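Local structure of dihydrodipicolinate synthase (Methanocaldococcus jannaschii DSM 2661, 2YXG) at residues V39-T44 with K56-K61; A74-N79 with E86-A91; S101-Y106 with E112-H117. The protein probably catalyses the condensation of pyruvate with aspartate-beta-semialdehyde to 4-hydroxy-tetrahydrodipicolinate, a step of lysine biosynthesis. One frame throughout, in Å; residues are numbered along the deposited sequence.

Contact 1: residues V39-T44 with K56-K61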
loop_
_atom_site.group_PDB
_atom_site.type_symbol
_atom_site.label_atom_id
_atom_site.label_comp_id
_atom_site.label_asym_id
_atom_site.label_seq_id
_atom_site.Cartn_x
_atom_site.Cartn_y
_atom_site.Cartn_z
ATOM N N VAL A 39 -7.391 29.208 -7.918
ATOM C CA VAL A 39 -8.266 28.223 -7.370
ATOM C C VAL A 39 -8.680 28.620 -5.934
ATOM O O VAL A 39 -7.843 28.601 -5.022
ATOM C CB VAL A 39 -7.615 26.819 -7.432
ATOM C CG1 VAL A 39 -8.584 25.762 -6.974
ATOM C CG2 VAL A 39 -7.128 26.521 -8.844
ATOM N N ALA A 40 -9.964 28.981 -5.746
ATOM C CA ALA A 40 -10.443 29.408 -4.424
ATOM C C ALA A 40 -11.128 28.307 -3.660
ATOM O O ALA A 40 -11.904 27.516 -4.224
ATOM C CB ALA A 40 -11.416 30.627 -4.525
ATOM N N VAL A 41 -10.882 28.317 -2.346
ATOM C CA VAL A 41 -11.551 27.441 -1.393
ATOM C C VAL A 41 -11.510 25.942 -1.800
ATOM O O VAL A 41 -12.550 25.272 -1.781
ATOM C CB VAL A 41 -13.022 27.909 -1.062
ATOM C CG1 VAL A 41 -13.057 29.302 -0.458
ATOM C CG2 VAL A 41 -13.934 27.860 -2.251
ATOM N N GLY A 42 -10.328 25.455 -2.202
ATOM C CA GLY A 42 -10.052 24.006 -2.292
ATOM C C GLY A 42 -9.371 23.611 -0.993
ATOM O O GLY A 42 -9.435 24.355 -0.011
ATOM N N THR A 43 -8.718 22.452 -0.982
ATOM C CA THR A 43 -8.048 21.924 0.201
ATOM C C THR A 43 -7.038 22.909 0.785
ATOM O O THR A 43 -7.004 23.131 1.967
ATOM C CB THR A 43 -7.315 20.600 -0.112
ATOM O OG1 THR A 43 -8.196 19.750 -0.839
ATOM C CG2 THR A 43 -6.885 19.892 1.211
ATOM N N THR A 44 -6.202 23.489 -0.054
ATOM C CA THR A 44 -5.203 24.454 0.410
ATOM C C THR A 44 -5.894 25.666 1.107
ATOM O O THR A 44 -5.359 26.216 2.084
ATOM C CB THR A 44 -4.291 24.881 -0.768
ATOM O OG1 THR A 44 -3.848 23.694 -1.482
ATOM C CG2 THR A 44 -3.098 25.649 -0.268
ATOM N N LYS A 56 -18.923 30.877 0.595
ATOM C CA LYS A 56 -19.571 31.684 -0.430
ATOM C C LYS A 56 -18.880 33.017 -0.511
ATOM O O LYS A 56 -18.550 33.461 -1.608
ATOM C CB LYS A 56 -21.086 31.835 -0.194
ATOM C CG LYS A 56 -21.827 30.491 -0.084
ATOM C CD LYS A 56 -23.246 30.478 -0.641
ATOM C CE LYS A 56 -24.312 30.289 0.401
ATOM N NZ LYS A 56 -25.552 29.582 -0.153
ATOM N N LYS A 57 -18.632 33.640 0.639
ATOM C CA LYS A 57 -18.089 34.977 0.668
ATOM C C LYS A 57 -16.678 34.921 0.160
ATOM O O LYS A 57 -16.241 35.862 -0.472
ATOM C CB LYS A 57 -18.064 35.556 2.086
ATOM C CG LYS A 57 -19.377 35.989 2.705
ATOM C CD LYS A 57 -19.933 37.222 1.988
ATOM C CE LYS A 57 -19.672 38.545 2.749
ATOM N NZ LYS A 57 -20.431 39.680 2.044
ATOM N N VAL A 58 -15.927 33.850 0.475
ATOM C CA VAL A 58 -14.543 33.784 -0.075
ATOM C C VAL A 58 -14.550 33.734 -1.599
ATOM O O VAL A 58 -13.822 34.480 -2.205
ATOM C CB VAL A 58 -13.646 32.651 0.485
ATOM C CG1 VAL A 58 -12.328 32.606 -0.316
ATOM C CG2 VAL A 58 -13.354 32.868 1.968
ATOM N N ILE A 59 -15.345 32.863 -2.213
ATOM C CA ILE A 59 -15.431 32.817 -3.689
ATOM C C ILE A 59 -15.819 34.189 -4.283
ATOM O O ILE A 59 -15.188 34.698 -5.241
ATOM C CB ILE A 59 -16.361 31.668 -4.188
ATOM C CG1 ILE A 59 -15.717 30.298 -3.934
ATOM C CG2 ILE A 59 -16.629 31.794 -5.713
ATOM C CD1 ILE A 59 -16.683 29.120 -4.000
ATOM N N GLU A 60 -16.840 34.802 -3.680
ATOM C CA GLU A 60 -17.330 36.141 -4.020
ATOM C C GLU A 60 -16.183 37.139 -3.981
ATOM O O GLU A 60 -15.984 37.904 -4.932
ATOM C CB GLU A 60 -18.404 36.545 -2.999
ATOM C CG GLU A 60 -19.535 37.422 -3.576
ATOM C CD GLU A 60 -20.096 38.451 -2.578
ATOM O OE1 GLU A 60 -19.460 38.719 -1.513
ATOM O OE2 GLU A 60 -21.180 39.005 -2.863
ATOM N N LYS A 61 -15.399 37.131 -2.891
ATOM C CA LYS A 61 -14.296 38.092 -2.799
ATOM C C LYS A 61 -13.276 37.850 -3.935
ATOM O O LYS A 61 -12.789 38.796 -4.605
ATOM C CB LYS A 61 -13.661 38.063 -1.421
ATOM C CG LYS A 61 -12.458 39.024 -1.257
ATOM C CD LYS A 61 -12.955 40.469 -0.915
ATOM C CE LYS A 61 -11.839 41.519 -1.109
ATOM N NZ LYS A 61 -12.266 42.870 -0.634
#
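The two methyls of V41 straddle neighbouring residues of the facing helix, one on V58 and one on I59. V41 CG1 lies 3.4 Å from V58 CG1, and the two valine side chains run antiparallel alongside each other. V41 CG2 meets the middle and the end of the isoleucine chain, at 3.5 Å from both I59 CG1 and I59 CD1. Here the isoleucine lies across the valine. All three carbon pairs are closer than carbons normally pack. The chi1 of V41 is -60°, which leaves CG2 flanked by the backbone N and C and turns CG1 away from the carbonyl, towards V58. On the helix, V58 has CG1 anti to its backbone N (chi1 172°), and CG1, with CB beside it, makes the contact. A40 adds a looser touch, with its CB 4.4 Å from I59 CG1. The contact is wholly apolar, and all four residues are buried.

V41 has positive phi and psi. It is the first residue after the strand, where the chain turns into the loop over the barrel mouth. That loop carries T43, a predicted member of the proton relay, and T44, predicted to bind pyruvate.

The contact seats helix 52-66 on the end of strand 37-40, within a beta-alpha-beta unit. V58 also packs on L23 of helix 20-32, I59 reaches V94 of helix 81-94, and the backbone of A40 bonds to I73 and G75 of strand 71-75.

Contact 2: residues A74-N79 with E86-A91; sequences AGAGSN and ELSVFA
A76 and L87 bring their backbones close together in a beta-alpha unit of the TIM barrel, where strand 71-75 runs out under helix 81-94. The CA atoms of A76 and L87 are only 4.8 Å apart. A76 CB presses on L87 CB at 3.4 Å, closer than carbons normally pack. The side chain of A76 is just a methyl, which lets the backbones come this near. Further back, A74 CB meets A91 CB at 3.7 Å, so alanines face each other where the strand passes the next helical turn. A91 and A76 also touch V99 of the neighbouring strand 98-102.

Towards the loop the contact loosens and becomes mixed in character. The chi1 of L87 is -68°, with CG anti to the carbonyl carbon, and the branch ending in CD1 extends past A76 to G77. L87 CD1 lies 3.6 Å from G77 O, a plain contact between a methyl and a carbonyl oxygen. S88 sits on the flank of the helix, and its OG hydrogen-bonds A84 O one turn back. That hydroxyl does not bond the strand directly. A water joins the two sides instead, donating to A76 O at 2.7 Å and to S88 OG at 3.0 Å.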
loop_
_atom_site.group_PDB
_atom_site.type_symbol
_atom_site.label_atom_id
_atom_site.label_comp_id
_atom_site.label_asym_id
_atom_site.label_seq_id
_atom_site.Cartn_x
_atom_site.Cartn_y
_atom_site.Cartn_z
ATOM N N ALA A 74 -13.565 27.893 -8.847
ATOM C CA ALA A 74 -14.147 27.830 -7.495
ATOM C C ALA A 74 -14.216 26.386 -7.027
ATOM O O ALA A 74 -14.745 25.514 -7.733
ATOM C CB ALA A 74 -15.518 28.467 -7.499
ATOM N N GLY A 75 -13.650 26.105 -5.856
ATOM C CA GLY A 75 -13.776 24.759 -5.302
ATOM C C GLY A 75 -15.260 24.619 -4.935
ATOM O O GLY A 75 -15.852 25.542 -4.374
ATOM N N ALA A 76 -15.859 23.505 -5.315
ATOM C CA ALA A 76 -17.314 23.258 -5.112
ATOM C C ALA A 76 -17.592 21.763 -4.993
ATOM O O ALA A 76 -18.679 21.304 -5.256
ATOM C CB ALA A 76 -18.163 23.887 -6.264
ATOM N N GLY A 77 -16.589 21.005 -4.585
ATOM C CA GLY A 77 -16.749 19.585 -4.401
ATOM C C GLY A 77 -17.267 19.272 -3.001
ATOM O O GLY A 77 -17.147 20.076 -2.066
ATOM N N SER A 78 -17.848 18.082 -2.886
ATOM C CA SER A 78 -18.376 17.563 -1.638
ATOM C C SER A 78 -18.496 16.072 -1.799
ATOM O O SER A 78 -18.523 15.554 -2.909
ATOM C CB SER A 78 -19.754 18.154 -1.358
ATOM O OG SER A 78 -20.250 17.519 -0.206
ATOM N N ASN A 79 -18.507 15.353 -0.693
ATOM C CA ASN A 79 -18.817 13.912 -0.751
ATOM C C ASN A 79 -20.355 13.679 -0.667
ATOM O O ASN A 79 -20.821 12.563 -0.492
ATOM C CB ASN A 79 -18.014 13.126 0.333
ATOM C CG ASN A 79 -18.466 13.433 1.721
ATOM O OD1 ASN A 79 -19.307 14.339 1.930
ATOM N ND2 ASN A 79 -17.966 12.672 2.700
ATOM N N GLU A 86 -25.331 22.267 -5.324
ATOM C CA GLU A 86 -25.505 23.531 -4.693
ATOM C C GLU A 86 -24.268 24.423 -4.782
ATOM O O GLU A 86 -24.401 25.583 -5.206
ATOM C CB GLU A 86 -25.892 23.287 -3.255
ATOM C CG GLU A 86 -26.666 24.406 -2.657
ATOM C CD GLU A 86 -26.728 24.302 -1.120
ATOM O OE1 GLU A 86 -26.980 23.156 -0.605
ATOM O OE2 GLU A 86 -26.528 25.362 -0.444
ATOM N N LEU A 87 -23.081 23.909 -4.415
ATOM C CA LEU A 87 -21.851 24.708 -4.481
ATOM C C LEU A 87 -21.514 25.133 -5.912
ATOM O O LEU A 87 -20.997 26.224 -6.140
ATOM C CB LEU A 87 -20.619 23.972 -3.862
ATOM C CG LEU A 87 -20.643 23.753 -2.332
ATOM C CD1 LEU A 87 -19.594 22.747 -1.861
ATOM C CD2 LEU A 87 -20.448 25.081 -1.600
ATOM N N SER A 88 -21.799 24.245 -6.857
ATOM C CA SER A 88 -21.489 24.475 -8.266
ATOM C C SER A 88 -22.383 25.560 -8.853
ATOM O O SER A 88 -21.912 26.452 -9.555
ATOM C CB SER A 88 -21.661 23.168 -9.066
ATOM O OG SER A 88 -20.787 22.145 -8.554
ATOM N N VAL A 89 -23.679 25.441 -8.566
ATOM C CA VAL A 89 -24.673 26.425 -8.997
ATOM C C VAL A 89 -24.298 27.793 -8.419
ATOM O O VAL A 89 -24.327 28.818 -9.135
ATOM C CB VAL A 89 -26.092 25.999 -8.577
ATOM C CG1 VAL A 89 -27.115 27.210 -8.671
ATOM C CG2 VAL A 89 -26.550 24.798 -9.430
ATOM N N PHE A 90 -23.904 27.805 -7.157
ATOM C CA PHE A 90 -23.426 29.031 -6.570
ATOM C C PHE A 90 -22.174 29.621 -7.263
ATOM O O PHE A 90 -22.089 30.825 -7.489
ATOM C CB PHE A 90 -23.125 28.900 -5.093
ATOM C CG PHE A 90 -22.518 30.171 -4.532
ATOM C CD1 PHE A 90 -23.347 31.244 -4.153
ATOM C CD2 PHE A 90 -21.118 30.335 -4.482
ATOM C CE1 PHE A 90 -22.801 32.416 -3.656
ATOM C CE2 PHE A 90 -20.568 31.516 -4.027
ATOM C CZ PHE A 90 -21.406 32.565 -3.599
ATOM N N ALA A 91 -21.195 28.779 -7.584
ATOM C CA ALA A 91 -20.010 29.268 -8.261
ATOM C C ALA A 91 -20.409 29.904 -9.608
ATOM O O ALA A 91 -19.831 30.883 -10.034
ATOM C CB ALA A 91 -19.035 28.152 -8.459
HETATM O O HOH W 1 -18.707 20.173 -7.700
#

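Contact 3: residues S101-Y106 with E112-H117; sequences SITPYY and EGLRKH
A beta-alpha unit of the TIM barrel holds this contact, in which P104, just past the end of strand 98-102, packs against H117 and L114 of helix 111-124. P104 CG sits over one face of the H117 ring, 3.6 Å from the ring centre and 6° off the ring normal. This is a CH-pi contact, and it is almost centred. The ring is carried out to the proline because its CG is anti to the backbone N of H117 (chi1 -179°). P104 CG points down on the middle of the imidazole face, and the proline ring as a whole is tilted against it.

P104 CD touches L114 CD2 at 3.7 Å. The same leucine methyl reaches T103, with L114 CD2 3.9 Å from T103 CB. One branch of L114 thus bridges two successive loop residues. Replacing H117 with an alanine would probably leave P104 CG without its aromatic face and open a gap between the proline and the helix.

On the far side of the helix, R115 grips E112 side-on with two nitrogens. R115 NE bonds E112 OE1 at 3.0 Å, and R115 NH2 bonds the syn lone pair of E112 OE2 at 2.6 Å. K116 adds a weak bond to that second oxygen.

H117 also packs on T81 and A84 of helix 81-94, and P104 touches P267 of the second subunit. Beyond P104 the rings of Y105 and Y106 stack with Y106 and Y105 of the second subunit. Y106 OH hydrogen-bonds T43 OG1 of that subunit, consistent with the proton relay shared across the dimer that is typical of the dihydrodipicolinate synthase active site.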
loop_
_atom_site.group_PDB
_atom_site.type_symbol
_atom_site.label_atom_id
_atom_site.label_comp_id
_atom_site.label_asym_id
_atom_site.label_seq_id
_atom_site.Cartn_x
_atom_site.Cartn_y
_atom_site.Cartn_z
ATOM N N SER A 101 -13.919 20.265 -8.725
ATOM C CA SER A 101 -14.828 19.344 -8.081
ATOM C C SER A 101 -14.098 17.997 -7.692
ATOM O O SER A 101 -13.767 17.167 -8.542
ATOM C CB SER A 101 -16.016 19.113 -9.023
ATOM O OG SER A 101 -16.996 18.314 -8.395
ATOM N N ILE A 102 -13.828 17.812 -6.415
ATOM C CA ILE A 102 -13.055 16.656 -5.936
ATOM C C ILE A 102 -13.933 15.402 -5.915
ATOM O O ILE A 102 -15.163 15.470 -5.659
ATOM C CB ILE A 102 -12.471 16.961 -4.503
ATOM C CG1 ILE A 102 -11.398 15.927 -4.066
ATOM C CG2 ILE A 102 -13.617 17.129 -3.469
ATOM C CD1 ILE A 102 -10.517 16.376 -2.854
ATOM N N THR A 103 -13.320 14.243 -6.203
ATOM C CA THR A 103 -14.021 13.002 -5.990
ATOM C C THR A 103 -14.435 12.995 -4.489
ATOM O O THR A 103 -13.608 13.317 -3.620
ATOM C CB THR A 103 -13.133 11.773 -6.264
ATOM O OG1 THR A 103 -12.119 11.707 -5.244
ATOM C CG2 THR A 103 -12.430 11.850 -7.689
ATOM N N PRO A 104 -15.699 12.630 -4.188
ATOM C CA PRO A 104 -16.138 12.404 -2.796
ATOM C C PRO A 104 -15.131 11.589 -2.008
ATOM O O PRO A 104 -14.645 10.567 -2.490
ATOM C CB PRO A 104 -17.418 11.570 -2.982
ATOM C CG PRO A 104 -18.039 12.210 -4.219
ATOM C CD PRO A 104 -16.803 12.375 -5.139
ATOM N N TYR A 105 -14.862 12.021 -0.780
ATOM C CA TYR A 105 -13.816 11.443 0.060
ATOM C C TYR A 105 -14.570 10.693 1.145
ATOM O O TYR A 105 -15.763 10.943 1.332
ATOM C CB TYR A 105 -12.950 12.572 0.696
ATOM C CG TYR A 105 -13.774 13.787 0.994
ATOM C CD1 TYR A 105 -14.461 13.909 2.207
ATOM C CD2 TYR A 105 -13.945 14.786 0.023
ATOM C CE1 TYR A 105 -15.264 15.048 2.453
ATOM C CE2 TYR A 105 -14.761 15.890 0.239
ATOM C CZ TYR A 105 -15.415 16.025 1.452
ATOM O OH TYR A 105 -16.209 17.160 1.697
ATOM N N TYR A 106 -13.875 9.782 1.829
ATOM C CA TYR A 106 -14.384 9.073 2.961
ATOM C C TYR A 106 -15.526 8.053 2.672
ATOM O O TYR A 106 -15.428 6.903 3.078
ATOM C CB TYR A 106 -14.681 10.047 4.097
ATOM C CG TYR A 106 -15.634 9.597 5.170
ATOM C CD1 TYR A 106 -15.363 8.461 5.987
ATOM C CD2 TYR A 106 -16.794 10.315 5.398
ATOM C CE1 TYR A 106 -16.267 8.049 6.975
ATOM C CE2 TYR A 106 -17.679 9.944 6.411
ATOM C CZ TYR A 106 -17.439 8.804 7.186
ATOM O OH TYR A 106 -18.386 8.476 8.208
ATOM N N GLU A 112 -19.065 3.973 -10.792
ATOM C CA GLU A 112 -20.382 4.336 -11.338
ATOM C C GLU A 112 -20.994 5.419 -10.452
ATOM O O GLU A 112 -21.625 6.385 -10.940
ATOM C CB GLU A 112 -21.254 3.059 -11.435
ATOM C CG GLU A 112 -22.645 3.223 -12.074
ATOM C CD GLU A 112 -22.647 3.995 -13.427
ATOM O OE1 GLU A 112 -21.694 3.855 -14.266
ATOM O OE2 GLU A 112 -23.628 4.750 -13.634
ATOM N N GLY A 113 -20.768 5.274 -9.140
ATOM C CA GLY A 113 -21.181 6.312 -8.163
ATOM C C GLY A 113 -20.493 7.635 -8.446
ATOM O O GLY A 113 -21.122 8.685 -8.472
ATOM N N LEU A 114 -19.199 7.569 -8.704
ATOM C CA LEU A 114 -18.456 8.752 -9.187
ATOM C C LEU A 114 -18.998 9.340 -10.468
ATOM O O LEU A 114 -19.123 10.547 -10.562
ATOM C CB LEU A 114 -16.952 8.447 -9.363
ATOM C CG LEU A 114 -16.138 8.110 -8.097
ATOM C CD1 LEU A 114 -14.715 7.638 -8.457
ATOM C CD2 LEU A 114 -16.066 9.340 -7.156
ATOM N N ARG A 115 -19.268 8.499 -11.474
ATOM C CA ARG A 115 -19.803 8.998 -12.747
ATOM C C ARG A 115 -21.112 9.743 -12.504
ATOM O O ARG A 115 -21.322 10.843 -12.979
ATOM C CB ARG A 115 -19.974 7.854 -13.749
ATOM C CG ARG A 115 -20.232 8.239 -15.249
ATOM C CD ARG A 115 -20.746 7.003 -16.093
ATOM N NE ARG A 115 -22.046 6.513 -15.587
ATOM C CZ ARG A 115 -23.183 7.209 -15.686
ATOM N NH1 ARG A 115 -23.192 8.386 -16.319
ATOM N NH2 ARG A 115 -24.310 6.738 -15.169
ATOM N N LYS A 116 -21.993 9.140 -11.731
ATOM C CA LYS A 116 -23.320 9.692 -11.495
ATOM C C LYS A 116 -23.193 10.986 -10.709
ATOM O O LYS A 116 -23.796 12.002 -11.071
ATOM C CB LYS A 116 -24.140 8.713 -10.679
ATOM C CG LYS A 116 -24.862 7.603 -11.445
ATOM C CD LYS A 116 -25.738 6.783 -10.439
ATOM C CE LYS A 116 -26.838 6.042 -11.141
ATOM N NZ LYS A 116 -26.373 4.695 -11.614
ATOM N N HIS A 117 -22.406 10.946 -9.625
ATOM C CA HIS A 117 -22.016 12.165 -8.904
ATOM C C HIS A 117 -21.550 13.291 -9.825
ATOM O O HIS A 117 -22.152 14.369 -9.804
ATOM C CB HIS A 117 -20.969 11.875 -7.824
ATOM C CG HIS A 117 -20.547 13.088 -7.044
ATOM N ND1 HIS A 117 -19.443 13.845 -7.383
ATOM C CD2 HIS A 117 -21.064 13.652 -5.926
ATOM C CE1 HIS A 117 -19.293 14.819 -6.494
ATOM N NE2 HIS A 117 -20.272 14.730 -5.608
#

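How the contacts relate
The three contacts follow one another along the chain without overlapping. They belong to successive beta-alpha units of one TIM barrel, on adjacent strands 37-40, 71-75 and 98-102. The centres of contacts 1 and 2 are about 10 Å apart, those of 2 and 3 about 13 Å, and those of 1 and 3 about 20 Å. Contacts 1 and 2 are joined by a probable hydrogen bond from G75 N to A40 O, and by K56 packing on F90. Contacts 2 and 3 meet through a probable hydrogen bond between N79 ND2 and Y105 O. Contacts 1 and 3 both supply predicted proton-relay residues, and the dimer probably completes each active site.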